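Local coordinates for protein LBCATS-a (Synthetic construct, PDB 5EY5) that probably cleaves indole-3-glycerol phosphate to indole as the alpha subunit of a tryptophan synthase, and holds sn-glycerol-3-phosphate in its pocket, at residues 35-40 with 46-51; 65-70 with 235-240; 86-91 with 95-100; 124-129 with 137-142; 131-136 with 164-169. One frame throughout, in Å; residues are numbered along the deposited sequence.

Contact 1 (35-40 with 46-51); sequences ELVRAL and DIIELG. With G3P (sn-glycerol-3-phosphate), chain E.
Ile-48 sends its delta methyl across to Val-37 and Leu-40, its side chain slanting across that of the valine. With CG1 anti to the carbonyl carbon (chi1 -70°) and CD1 continuing outward, Ile-48 presents a nearly straight arm to the helix. Its CD1 ends 3.6 Å from CG1 of Val-37, and the same CD1 lies 4.0 Å from CB of Leu-40. The backbone also takes part, since O of Val-37 is 3.9 Å from CD1 of Ile-48. Val-37 uses both of its methyls: CG1 goes to the isoleucine, while CG2 turns to CD2 of Leu-50 at 4.1 Å, those two side chains crossing at about a right angle.

The pair illustrates how a TIM barrel is clad. Helix 30-42 and strand 48-51 are the second and third elements of a beta-alpha-beta unit that begins with strand 18-24, and the axes of the two short segments pass 10.3 Å apart, nearly antiparallel at 161°. Between Ile-48 and Leu-50, which face the helix layer, Glu-49 points the other way, into the barrel. Its extended chain brings OE2 to 2.5 Å from O1 of sn-glycerol-3-phosphate, which donates the hydrogen bond. This placement is consistent with the catalytic glutamate of natural alpha subunits. The apolar layer continues outward, where Leu-40 packs on Val-253 and Val-257 of helix 249-263, and along the sheet, where Ile-48 and Leu-50 touch Ile-97.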
# COMPACT_ATOMS: atom_id res chain seq x y z
N GLU A 35 -38.27 -15.91 38.29
CA GLU A 35 -38.19 -15.40 39.66
C GLU A 35 -38.27 -13.88 39.70
O GLU A 35 -38.96 -13.31 40.55
CB GLU A 35 -36.89 -15.88 40.32
CG GLU A 35 -36.95 -17.28 40.90
CD GLU A 35 -35.98 -17.46 42.06
OE1 GLU A 35 -34.78 -17.76 41.81
OE2 GLU A 35 -36.41 -17.30 43.23
N LEU A 36 -37.59 -13.20 38.76
CA LEU A 36 -37.57 -11.74 38.74
C LEU A 36 -38.94 -11.17 38.42
O LEU A 36 -39.42 -10.24 39.09
CB LEU A 36 -36.53 -11.23 37.75
CG LEU A 36 -35.10 -11.44 38.24
CD1 LEU A 36 -34.08 -11.14 37.15
CD2 LEU A 36 -34.83 -10.62 39.49
N VAL A 37 -39.61 -11.72 37.40
CA VAL A 37 -40.96 -11.28 37.07
C VAL A 37 -41.85 -11.39 38.30
O VAL A 37 -42.58 -10.44 38.64
CB VAL A 37 -41.54 -12.10 35.90
CG1 VAL A 37 -43.00 -11.70 35.65
CG2 VAL A 37 -40.67 -11.91 34.65
N ARG A 38 -41.81 -12.54 38.98
CA ARG A 38 -42.65 -12.73 40.15
C ARG A 38 -42.32 -11.70 41.23
O ARG A 38 -43.22 -11.11 41.84
CB ARG A 38 -42.51 -14.15 40.68
CG ARG A 38 -43.31 -15.20 39.91
CD ARG A 38 -42.84 -16.61 40.22
NE ARG A 38 -43.51 -17.59 39.37
CZ ARG A 38 -43.10 -18.85 39.20
NH1 ARG A 38 -42.00 -19.28 39.82
NH2 ARG A 38 -43.77 -19.67 38.41
N ALA A 39 -41.02 -11.46 41.45
CA ALA A 39 -40.60 -10.42 42.37
C ALA A 39 -41.11 -9.05 41.94
O ALA A 39 -41.55 -8.26 42.77
CB ALA A 39 -39.07 -10.41 42.48
N LEU A 40 -41.07 -8.76 40.63
CA LEU A 40 -41.48 -7.45 40.14
C LEU A 40 -42.95 -7.20 40.42
O LEU A 40 -43.34 -6.10 40.82
CB LEU A 40 -41.19 -7.33 38.64
CG LEU A 40 -39.72 -7.25 38.23
CD1 LEU A 40 -39.62 -7.23 36.71
CD2 LEU A 40 -39.08 -6.02 38.86
N ASP A 46 -46.77 -2.65 37.38
CA ASP A 46 -48.09 -2.68 36.77
C ASP A 46 -48.08 -3.34 35.41
O ASP A 46 -49.07 -3.98 35.02
CB ASP A 46 -48.65 -1.27 36.63
CG ASP A 46 -48.82 -0.58 37.96
OD1 ASP A 46 -49.81 -0.90 38.65
OD2 ASP A 46 -47.97 0.27 38.31
N ILE A 47 -46.99 -3.17 34.68
CA ILE A 47 -46.75 -3.80 33.40
C ILE A 47 -45.29 -4.18 33.40
O ILE A 47 -44.46 -3.46 33.95
CB ILE A 47 -47.05 -2.86 32.22
CG1 ILE A 47 -48.51 -2.38 32.26
CG2 ILE A 47 -46.67 -3.54 30.89
CD1 ILE A 47 -48.81 -1.17 31.35
N ILE A 48 -44.97 -5.33 32.81
CA ILE A 48 -43.60 -5.81 32.76
C ILE A 48 -43.19 -5.89 31.31
O ILE A 48 -43.87 -6.54 30.49
CB ILE A 48 -43.44 -7.16 33.46
CG1 ILE A 48 -43.59 -6.97 34.97
CG2 ILE A 48 -42.09 -7.77 33.08
CD1 ILE A 48 -43.80 -8.24 35.72
N GLU A 49 -42.09 -5.21 30.98
CA GLU A 49 -41.43 -5.35 29.69
C GLU A 49 -40.35 -6.43 29.80
O GLU A 49 -39.50 -6.38 30.70
CB GLU A 49 -40.80 -4.03 29.24
CG GLU A 49 -41.81 -2.95 28.88
CD GLU A 49 -41.14 -1.64 28.48
OE1 GLU A 49 -41.87 -0.63 28.37
OE2 GLU A 49 -39.91 -1.62 28.27
N LEU A 50 -40.40 -7.38 28.88
CA LEU A 50 -39.38 -8.42 28.75
C LEU A 50 -38.63 -8.19 27.45
O LEU A 50 -39.23 -8.20 26.37
CB LEU A 50 -40.01 -9.82 28.77
CG LEU A 50 -40.51 -10.28 30.14
CD1 LEU A 50 -41.23 -11.64 30.05
CD2 LEU A 50 -39.37 -10.35 31.12
N GLY A 51 -37.32 -7.96 27.56
CA GLY A 51 -36.51 -7.77 26.37
C GLY A 51 -36.14 -9.10 25.76
O GLY A 51 -35.59 -9.98 26.44
O1 G3P E . -38.08 0.10 27.89
C1 G3P E . -36.74 0.17 27.49
C2 G3P E . -35.83 0.40 28.69
O2 G3P E . -34.54 0.07 28.29
C3 G3P E . -35.92 1.86 29.19
O1P G3P E . -34.73 2.58 28.95
O4P G3P E . -32.81 1.31 30.06
O2P G3P E . -32.61 3.81 29.90
O3P G3P E . -34.22 2.85 31.46
P G3P E . -33.56 2.64 30.12

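Contact 2 (65-70 with 235-240); sequences QRASQR and AIVKRI
This is a small helix-to-helix packing contact, Ala-67 against Val-237, between helix 62-73 and the short helix 234-241 that follows the eighth barrel strand. The two backbones come nearest at these same residues, with CA atoms 7.3 Å apart, a closeness that the small alanine permits. CB of Ala-67 meets CG1 of Val-237 at 3.7 Å. That methyl is the branch anti to the backbone nitrogen of the valine (chi1 169°).

Arg-70 adds a looser touch: its NH2 lies 4.3 Å from CG1 of Val-237, which sits at the guanidinium edge near its plane. One face of the group lies over its own helix, above O of Arg-66 and CA of Ala-67, both offset toward the rim of the group, while NE forms a salt bridge with Asp-27. Arg-66 forms a salt bridge with Glu-241, an ionic link between the two helices beside the apolar touch.

The side chain of Val-237 is about 7 Å from the bound sn-glycerol-3-phosphate, which is hydrogen-bonded by N of Ser-234 at the start of its helix. On the barrel side, Ala-67 also touches Thr-24 of strand 18-24, and Ile-236 and Ile-240 wedge between that strand and helix 249-263.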
# COMPACT_ATOMS: atom_id res chain seq x y z
N GLN A 65 -27.07 -3.82 26.22
CA GLN A 65 -26.25 -4.58 25.28
C GLN A 65 -25.62 -5.78 25.97
O GLN A 65 -25.59 -6.89 25.41
CB GLN A 65 -25.12 -3.70 24.70
CG GLN A 65 -25.52 -2.59 23.74
CD GLN A 65 -24.36 -1.63 23.49
OE1 GLN A 65 -23.19 -2.03 23.51
NE2 GLN A 65 -24.67 -0.35 23.27
N ARG A 66 -25.03 -5.55 27.14
CA ARG A 66 -24.38 -6.62 27.90
C ARG A 66 -25.39 -7.64 28.40
O ARG A 66 -25.09 -8.83 28.44
CB ARG A 66 -23.60 -6.05 29.09
CG ARG A 66 -22.47 -5.12 28.67
CD ARG A 66 -21.55 -4.76 29.83
NE ARG A 66 -22.21 -4.03 30.90
CZ ARG A 66 -22.32 -2.70 30.94
NH1 ARG A 66 -21.82 -1.97 29.96
NH2 ARG A 66 -22.93 -2.11 31.96
N ALA A 67 -26.56 -7.19 28.85
CA ALA A 67 -27.59 -8.15 29.26
C ALA A 67 -28.00 -9.04 28.09
O ALA A 67 -28.16 -10.25 28.25
CB ALA A 67 -28.79 -7.41 29.85
N SER A 68 -28.18 -8.45 26.90
CA SER A 68 -28.55 -9.22 25.71
C SER A 68 -27.49 -10.25 25.35
O SER A 68 -27.81 -11.38 24.97
CB SER A 68 -28.78 -8.30 24.50
OG SER A 68 -29.96 -7.52 24.64
N GLN A 69 -26.22 -9.86 25.42
CA GLN A 69 -25.17 -10.81 25.11
C GLN A 69 -25.15 -11.95 26.13
O GLN A 69 -24.88 -13.10 25.78
CB GLN A 69 -23.81 -10.10 25.07
CG GLN A 69 -23.48 -9.42 23.73
CD GLN A 69 -23.21 -10.41 22.60
OE1 GLN A 69 -22.10 -10.95 22.49
NE2 GLN A 69 -24.21 -10.64 21.75
N ARG A 70 -25.34 -11.62 27.40
CA ARG A 70 -25.42 -12.66 28.42
C ARG A 70 -26.62 -13.58 28.17
O ARG A 70 -26.51 -14.81 28.22
CB ARG A 70 -25.52 -12.02 29.80
CG ARG A 70 -24.23 -11.32 30.25
CD ARG A 70 -24.28 -11.08 31.75
NE ARG A 70 -25.44 -10.27 32.09
CZ ARG A 70 -25.42 -8.94 32.15
NH1 ARG A 70 -24.29 -8.29 31.87
NH2 ARG A 70 -26.52 -8.27 32.49
N ALA A 235 -31.46 0.72 34.86
CA ALA A 235 -31.13 0.76 36.28
C ALA A 235 -31.44 -0.56 36.98
O ALA A 235 -30.75 -0.93 37.93
CB ALA A 235 -31.87 1.91 36.96
N ILE A 236 -32.48 -1.28 36.53
CA ILE A 236 -32.81 -2.56 37.14
C ILE A 236 -31.85 -3.63 36.65
O ILE A 236 -31.41 -4.50 37.41
CB ILE A 236 -34.26 -2.94 36.82
CG1 ILE A 236 -35.23 -1.95 37.44
CG2 ILE A 236 -34.53 -4.40 37.30
CD1 ILE A 236 -36.68 -2.16 37.01
N VAL A 237 -31.53 -3.59 35.35
CA VAL A 237 -30.59 -4.53 34.78
C VAL A 237 -29.22 -4.40 35.43
O VAL A 237 -28.49 -5.39 35.56
CB VAL A 237 -30.51 -4.32 33.26
CG1 VAL A 237 -29.34 -5.09 32.70
CG2 VAL A 237 -31.80 -4.75 32.61
N LYS A 238 -28.83 -3.18 35.83
CA LYS A 238 -27.57 -3.02 36.55
C LYS A 238 -27.56 -3.88 37.81
O LYS A 238 -26.57 -4.55 38.13
CB LYS A 238 -27.35 -1.56 36.93
CG LYS A 238 -27.49 -0.56 35.81
CD LYS A 238 -26.57 0.64 36.03
CE LYS A 238 -27.15 1.92 35.44
NZ LYS A 238 -28.26 2.45 36.28
N ARG A 239 -28.67 -3.86 38.55
CA ARG A 239 -28.68 -4.61 39.80
C ARG A 239 -28.62 -6.10 39.54
O ARG A 239 -28.02 -6.85 40.33
CB ARG A 239 -29.91 -4.23 40.62
CG ARG A 239 -29.63 -3.05 41.50
CD ARG A 239 -30.58 -1.90 41.25
NE ARG A 239 -30.21 -0.78 42.10
CZ ARG A 239 -29.88 0.42 41.65
NH1 ARG A 239 -29.90 0.67 40.34
NH2 ARG A 239 -29.56 1.39 42.50
N ILE A 240 -29.19 -6.56 38.42
CA ILE A 240 -29.04 -7.95 38.04
C ILE A 240 -27.59 -8.26 37.70
O ILE A 240 -27.04 -9.28 38.12
CB ILE A 240 -29.99 -8.29 36.89
CG1 ILE A 240 -31.43 -8.16 37.37
CG2 ILE A 240 -29.68 -9.69 36.36
CD1 ILE A 240 -32.45 -8.02 36.27

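Contact 3 (86-91 with 95-100); sequences RELREK and VPIVFL
Arg-89 reaches from helix 78-91 to the carbonyl of Val-95, just ahead of strand 97-100, and so ties an outer helix of the TIM barrel to the entry of the strand that follows it. The bonding is end-on and shared: NH1 and NH2 of Arg-89 each stand 2.8 Å from O of Val-95, with N-H...O angles of 144° and 140°. The oxygen lies almost in the guanidinium plane, and NH2 approaches it nearly along the C=O axis.

Both nitrogens have further work. NH1 also bonds to O of Asn-92 in the intervening turn, while NH2 serves O of Gly-122 and forms a salt bridge with Asp-124. OD1 of that aspartate also accepts from N of Ile-97, and N of Val-95 finds OD1 of Asn-92; several of the donors and acceptors around this turn are thus paired with one another. Replacing Arg-89 by a leucine would probably leave the carbonyl of Val-95 without these two donors and Asp-124 without one of its charged mates.

Apolar atoms pack around the guanidinium. CG1 of Val-95 is 3.6 Å from NH1 of Arg-89, and CG1 of Ile-97 approaches NH2 of Arg-89 obliquely at 3.4 Å. One residue earlier, CD1 of Leu-88 touches CD1 of Ile-97 at 4.2 Å.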
# COMPACT_ATOMS: atom_id res chain seq x y z
N ARG A 86 -45.67 -18.81 29.43
CA ARG A 86 -46.76 -19.75 29.70
C ARG A 86 -46.66 -20.32 31.11
O ARG A 86 -47.68 -20.48 31.79
CB ARG A 86 -46.78 -20.86 28.65
CG ARG A 86 -47.33 -20.39 27.31
CD ARG A 86 -47.68 -21.55 26.38
NE ARG A 86 -46.54 -22.43 26.15
CZ ARG A 86 -45.63 -22.26 25.19
NH1 ARG A 86 -45.72 -21.24 24.35
NH2 ARG A 86 -44.63 -23.13 25.07
N GLU A 87 -45.45 -20.60 31.59
CA GLU A 87 -45.31 -20.96 33.00
C GLU A 87 -45.81 -19.82 33.87
O GLU A 87 -46.52 -20.05 34.86
CB GLU A 87 -43.86 -21.30 33.34
CG GLU A 87 -43.21 -22.29 32.39
CD GLU A 87 -44.12 -23.46 32.08
OE1 GLU A 87 -44.42 -24.26 32.99
OE2 GLU A 87 -44.55 -23.58 30.90
N LEU A 88 -45.48 -18.59 33.51
CA LEU A 88 -46.03 -17.44 34.23
C LEU A 88 -47.55 -17.49 34.27
O LEU A 88 -48.16 -17.40 35.34
CB LEU A 88 -45.56 -16.15 33.58
CG LEU A 88 -44.71 -15.26 34.48
CD1 LEU A 88 -44.17 -14.09 33.66
CD2 LEU A 88 -45.52 -14.78 35.69
N ARG A 89 -48.18 -17.65 33.11
CA ARG A 89 -49.63 -17.57 33.04
C ARG A 89 -50.31 -18.69 33.80
O ARG A 89 -51.49 -18.56 34.14
CB ARG A 89 -50.10 -17.59 31.58
CG ARG A 89 -49.72 -16.35 30.79
CD ARG A 89 -50.19 -15.09 31.50
NE ARG A 89 -49.88 -13.88 30.74
CZ ARG A 89 -49.88 -12.66 31.28
NH1 ARG A 89 -50.13 -12.53 32.58
NH2 ARG A 89 -49.60 -11.58 30.54
N GLU A 90 -49.61 -19.79 34.07
CA GLU A 90 -50.22 -20.84 34.86
C GLU A 90 -50.70 -20.30 36.20
O GLU A 90 -51.77 -20.67 36.68
CB GLU A 90 -49.25 -22.00 35.06
CG GLU A 90 -49.07 -22.86 33.82
CD GLU A 90 -48.26 -24.12 34.09
OE1 GLU A 90 -47.30 -24.05 34.89
OE2 GLU A 90 -48.59 -25.17 33.50
N LYS A 91 -49.93 -19.39 36.80
CA LYS A 91 -50.24 -18.89 38.13
C LYS A 91 -50.59 -17.41 38.18
O LYS A 91 -51.18 -16.97 39.17
CB LYS A 91 -49.06 -19.15 39.09
CG LYS A 91 -49.31 -18.76 40.54
CD LYS A 91 -50.38 -19.61 41.20
CE LYS A 91 -50.61 -19.20 42.65
NZ LYS A 91 -51.42 -20.20 43.41
N VAL A 95 -51.01 -9.98 35.25
CA VAL A 95 -49.98 -8.98 34.97
C VAL A 95 -49.80 -8.82 33.46
O VAL A 95 -49.58 -9.82 32.76
CB VAL A 95 -48.66 -9.37 35.62
CG1 VAL A 95 -48.14 -10.66 35.00
CG2 VAL A 95 -47.64 -8.25 35.44
N PRO A 96 -49.87 -7.59 32.92
CA PRO A 96 -49.60 -7.41 31.50
C PRO A 96 -48.12 -7.63 31.20
O PRO A 96 -47.25 -7.15 31.93
CB PRO A 96 -50.03 -5.96 31.23
CG PRO A 96 -50.95 -5.62 32.38
CD PRO A 96 -50.41 -6.38 33.55
N ILE A 97 -47.86 -8.38 30.14
CA ILE A 97 -46.51 -8.69 29.69
C ILE A 97 -46.34 -8.09 28.30
O ILE A 97 -47.20 -8.28 27.43
CB ILE A 97 -46.25 -10.21 29.66
CG1 ILE A 97 -46.31 -10.78 31.07
CG2 ILE A 97 -44.89 -10.54 29.01
CD1 ILE A 97 -45.14 -10.35 31.93
N VAL A 98 -45.25 -7.34 28.11
CA VAL A 98 -44.88 -6.76 26.83
C VAL A 98 -43.53 -7.34 26.42
O VAL A 98 -42.60 -7.36 27.24
CB VAL A 98 -44.81 -5.22 26.91
CG1 VAL A 98 -44.27 -4.64 25.58
CG2 VAL A 98 -46.18 -4.65 27.23
N PHE A 99 -43.45 -7.83 25.18
CA PHE A 99 -42.18 -8.22 24.57
C PHE A 99 -41.57 -7.01 23.88
O PHE A 99 -42.22 -6.39 23.03
CB PHE A 99 -42.35 -9.34 23.54
CG PHE A 99 -42.35 -10.71 24.13
CD1 PHE A 99 -42.34 -10.90 25.50
CD2 PHE A 99 -42.34 -11.83 23.30
CE1 PHE A 99 -42.35 -12.18 26.04
CE2 PHE A 99 -42.34 -13.11 23.82
CZ PHE A 99 -42.34 -13.28 25.21
N LEU A 100 -40.31 -6.70 24.22
CA LEU A 100 -39.56 -5.68 23.50
C LEU A 100 -38.56 -6.44 22.66
O LEU A 100 -37.69 -7.15 23.18
CB LEU A 100 -38.88 -4.70 24.47
CG LEU A 100 -38.16 -3.48 23.89
CD1 LEU A 100 -38.08 -2.37 24.95
CD2 LEU A 100 -36.77 -3.86 23.37

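Contact 4 (124-129 with 137-142); sequences DGLIVP and ADLAAA
Leu-126 and Val-128 meet Leu-139 through branched aliphatic groups, with no flat side chain between them; the aromatic rings of Phe-99 and Phe-114 touch Leu-126 from the surroundings. Faces and edges therefore give way here to methyl groups. Leu-139 comes down from the helix as a fork and divides its two ends between the two residues of the other segment. Its CD1 lies 4.1 Å from CD1 of Leu-126, and its CD2 lies 3.7 Å from CG2 of Val-128. The torsions set the fork: CG stands anti to the backbone nitrogen (chi1 -177°), carrying the branch point out toward the strand, and chi2 of 59° turns the fork so that each methyl faces its own partner. Val-128 offers CG2, the methyl beside its backbone nitrogen.

Strand 125-127 and helix 137-146 open the beta-alpha-beta unit that closes with strand 149-154, and this is where the helix is laid on the outer wall of the barrel. Ile-127, between the two contacting residues, points the other way and packs on Val-98, Leu-100, Ile-151 and Leu-153. Around Leu-139 the apolar layer is carried on by Val-115 of helix 111-121 and by Leu-131.

No hydrogen bond or charge joins the two segments, and only 101 Å² is buried between them. This attachment thus rests on dispersion and the exclusion of water, with little directional demand.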
# COMPACT_ATOMS: atom_id res chain seq x y z
N ASP A 124 -49.21 -9.47 25.95
CA ASP A 124 -50.25 -8.49 25.68
C ASP A 124 -49.81 -7.40 24.72
O ASP A 124 -50.67 -6.78 24.08
CB ASP A 124 -50.72 -7.91 27.00
CG ASP A 124 -51.12 -9.01 27.99
OD1 ASP A 124 -50.39 -9.24 28.97
OD2 ASP A 124 -52.15 -9.67 27.73
N GLY A 125 -48.52 -7.14 24.59
CA GLY A 125 -48.10 -6.01 23.79
C GLY A 125 -46.69 -6.20 23.27
O GLY A 125 -45.93 -7.06 23.72
N LEU A 126 -46.36 -5.37 22.28
CA LEU A 126 -45.12 -5.46 21.54
C LEU A 126 -44.51 -4.08 21.43
O LEU A 126 -45.21 -3.12 21.10
CB LEU A 126 -45.33 -6.03 20.14
CG LEU A 126 -45.91 -7.44 20.08
CD1 LEU A 126 -45.91 -7.95 18.64
CD2 LEU A 126 -45.12 -8.38 20.99
N ILE A 127 -43.22 -4.00 21.73
CA ILE A 127 -42.38 -2.84 21.47
C ILE A 127 -41.30 -3.30 20.50
O ILE A 127 -40.56 -4.24 20.81
CB ILE A 127 -41.76 -2.29 22.76
CG1 ILE A 127 -42.86 -1.82 23.71
CG2 ILE A 127 -40.75 -1.16 22.45
CD1 ILE A 127 -42.32 -1.44 25.09
N VAL A 128 -41.24 -2.70 19.32
CA VAL A 128 -40.30 -3.10 18.29
C VAL A 128 -39.42 -1.90 17.95
O VAL A 128 -39.79 -1.06 17.14
CB VAL A 128 -41.02 -3.63 17.04
CG1 VAL A 128 -40.00 -4.12 16.02
CG2 VAL A 128 -41.99 -4.73 17.43
N PRO A 129 -38.24 -1.79 18.56
CA PRO A 129 -37.53 -0.51 18.49
C PRO A 129 -37.10 -0.09 17.08
O PRO A 129 -37.03 1.11 16.82
CB PRO A 129 -36.33 -0.73 19.43
CG PRO A 129 -36.82 -1.77 20.42
CD PRO A 129 -37.68 -2.69 19.58
N ALA A 137 -46.75 -2.15 8.65
CA ALA A 137 -48.08 -2.53 8.17
C ALA A 137 -48.38 -4.01 8.44
O ALA A 137 -49.48 -4.35 8.90
CB ALA A 137 -48.22 -2.21 6.68
N ASP A 138 -47.42 -4.90 8.15
CA ASP A 138 -47.67 -6.33 8.31
C ASP A 138 -47.85 -6.71 9.78
O ASP A 138 -48.82 -7.39 10.15
CB ASP A 138 -46.53 -7.15 7.70
CG ASP A 138 -46.53 -7.13 6.17
OD1 ASP A 138 -45.48 -7.48 5.58
OD2 ASP A 138 -47.56 -6.77 5.56
N LEU A 139 -46.91 -6.31 10.64
CA LEU A 139 -47.02 -6.64 12.06
C LEU A 139 -48.28 -6.04 12.66
O LEU A 139 -48.95 -6.67 13.49
CB LEU A 139 -45.77 -6.15 12.81
CG LEU A 139 -45.71 -6.48 14.31
CD1 LEU A 139 -45.78 -7.97 14.56
CD2 LEU A 139 -44.47 -5.91 14.99
N ALA A 140 -48.64 -4.81 12.25
CA ALA A 140 -49.79 -4.13 12.83
C ALA A 140 -51.10 -4.83 12.50
O ALA A 140 -52.00 -4.88 13.34
CB ALA A 140 -49.83 -2.68 12.34
N ALA A 141 -51.22 -5.39 11.30
CA ALA A 141 -52.46 -6.08 10.96
C ALA A 141 -52.58 -7.41 11.70
O ALA A 141 -53.67 -7.79 12.14
CB ALA A 141 -52.55 -6.28 9.45
N ALA A 142 -51.47 -8.13 11.85
CA ALA A 142 -51.50 -9.35 12.65
C ALA A 142 -51.80 -9.04 14.11
O ALA A 142 -52.58 -9.74 14.76
CB ALA A 142 -50.17 -10.10 12.51

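Contact 5 (131-136 with 164-169); sequences LPPEEA and KMIAKH
Pro-133 lies against the thioether of Met-165, which folds back to meet it. In the methionine CG is anti to the backbone nitrogen (chi1 -167°), and then the chain bends twice, at chi2 (-84°) and chi3 (-51°), bringing sulfur and methyl obliquely across the CB-CG edge of the proline. SD of Met-165 is 3.2 Å from CB of Pro-133, a close approach, and 3.7 Å from its CG. CE of Met-165 is 3.9 Å from both ring carbons and also reaches OE2 of Glu-134 at 3.8 Å. That glutamate is itself bent at chi2, which swings its carboxylate toward helix 160-169, where OE1 forms a salt bridge with Arg-162. With only a methyl group at Met-165, as in an alanine, the proline ring and the glutamate would probably lose the thioether that packs on them, and a gap would open at this partly exposed seam.

Deeper in, CG of Pro-133 meets CG1 of Ile-166 at 4.0 Å. The loop also faces a chain of another protein, where Glu-135 pairs with a basic side chain of that chain, consistent with the subunit interface of a tryptophan synthase. Behind the contact, Phe-152 of strand 149-154 takes both Pro-133 and Ile-166, so the loop before helix 137-146 and the later helix 160-169 share one barrel strand as their floor.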
# COMPACT_ATOMS: atom_id res chain seq x y z
N LEU A 131 -38.74 -0.53 14.15
CA LEU A 131 -39.86 -0.67 13.21
C LEU A 131 -40.75 0.57 13.22
O LEU A 131 -41.68 0.67 14.04
CB LEU A 131 -40.68 -1.91 13.54
CG LEU A 131 -41.74 -2.30 12.50
CD1 LEU A 131 -41.09 -2.72 11.19
CD2 LEU A 131 -42.68 -3.39 13.01
N PRO A 132 -40.53 1.53 12.33
CA PRO A 132 -41.43 2.68 12.27
C PRO A 132 -42.77 2.30 11.66
O PRO A 132 -42.88 1.28 10.96
CB PRO A 132 -40.67 3.68 11.37
CG PRO A 132 -39.71 2.87 10.61
CD PRO A 132 -39.34 1.71 11.48
N PRO A 133 -43.82 3.07 11.94
CA PRO A 133 -45.11 2.84 11.26
C PRO A 133 -45.02 2.55 9.76
O PRO A 133 -45.70 1.64 9.29
CB PRO A 133 -45.86 4.15 11.54
CG PRO A 133 -45.43 4.48 12.96
CD PRO A 133 -43.95 4.07 13.01
N GLU A 134 -44.20 3.28 9.01
CA GLU A 134 -44.17 3.06 7.56
C GLU A 134 -43.74 1.65 7.19
O GLU A 134 -44.05 1.18 6.09
CB GLU A 134 -43.27 4.10 6.88
CG GLU A 134 -43.49 5.53 7.36
CD GLU A 134 -42.66 5.86 8.59
OE1 GLU A 134 -41.64 6.56 8.46
OE2 GLU A 134 -43.03 5.42 9.70
N GLU A 135 -43.05 0.95 8.08
CA GLU A 135 -42.62 -0.43 7.85
C GLU A 135 -43.43 -1.44 8.65
O GLU A 135 -43.19 -2.65 8.53
CB GLU A 135 -41.14 -0.60 8.20
CG GLU A 135 -40.23 0.51 7.71
CD GLU A 135 -40.02 0.45 6.21
OE1 GLU A 135 -40.65 -0.40 5.56
OE2 GLU A 135 -39.21 1.25 5.69
N ALA A 136 -44.38 -0.99 9.47
CA ALA A 136 -45.07 -1.86 10.42
C ALA A 136 -46.42 -2.36 9.92
O ALA A 136 -47.16 -2.96 10.69
CB ALA A 136 -45.25 -1.13 11.75
N LYS A 164 -48.71 12.53 14.91
CA LYS A 164 -50.03 12.18 14.38
C LYS A 164 -49.99 10.79 13.78
O LYS A 164 -50.80 9.92 14.11
CB LYS A 164 -50.46 13.17 13.30
CG LYS A 164 -50.56 14.58 13.76
CD LYS A 164 -51.59 14.72 14.84
N MET A 165 -49.01 10.58 12.90
CA MET A 165 -48.89 9.32 12.18
C MET A 165 -48.57 8.16 13.14
O MET A 165 -49.12 7.06 13.00
CB MET A 165 -47.84 9.48 11.09
CG MET A 165 -47.79 8.38 10.07
SD MET A 165 -46.81 7.06 10.75
CE MET A 165 -45.34 7.97 11.24
N ILE A 166 -47.70 8.40 14.12
CA ILE A 166 -47.39 7.35 15.09
C ILE A 166 -48.63 7.01 15.91
O ILE A 166 -49.06 5.85 15.97
CB ILE A 166 -46.23 7.78 16.01
CG1 ILE A 166 -44.88 7.69 15.28
CG2 ILE A 166 -46.23 6.92 17.26
CD1 ILE A 166 -43.77 8.57 15.89
N ALA A 167 -49.22 8.01 16.55
CA ALA A 167 -50.40 7.78 17.39
C ALA A 167 -51.56 7.18 16.61
O ALA A 167 -52.46 6.60 17.22
CB ALA A 167 -50.83 9.09 18.05
N LYS A 168 -51.57 7.30 15.28
CA LYS A 168 -52.65 6.70 14.51
C LYS A 168 -52.56 5.18 14.50
O LYS A 168 -53.59 4.50 14.40
CB LYS A 168 -52.63 7.23 13.07
N HIS A 169 -51.35 4.62 14.60
CA HIS A 169 -51.18 3.18 14.58
C HIS A 169 -50.91 2.60 15.96
O HIS A 169 -50.89 1.38 16.11
CB HIS A 169 -50.04 2.79 13.63

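Contacts 1, 3 and 4 follow one another along the chain and attach outer helices to neighbouring strands 48-51, 97-100 and 125-127 of a single closed parallel barrel. Backbone bonds such as Leu-50 N to Val-98 O (2.7 Å) and Phe-99 O to Ile-127 N (2.9 Å) join them. Contact 2 brackets contacts 3, 4 and 5, bringing helix 62-73 beside the helix after the last barrel strand, and meets contact 1 through Leu-36 on Ile-240. Contacts 4 and 5 interleave, centres 10 Å apart; contacts 2 and 5 lie 29 Å apart, centre to centre. The barrel's interior holds the ligand through Glu-49 of contact 1, while contact 5 lies peripherally, facing another protein chain.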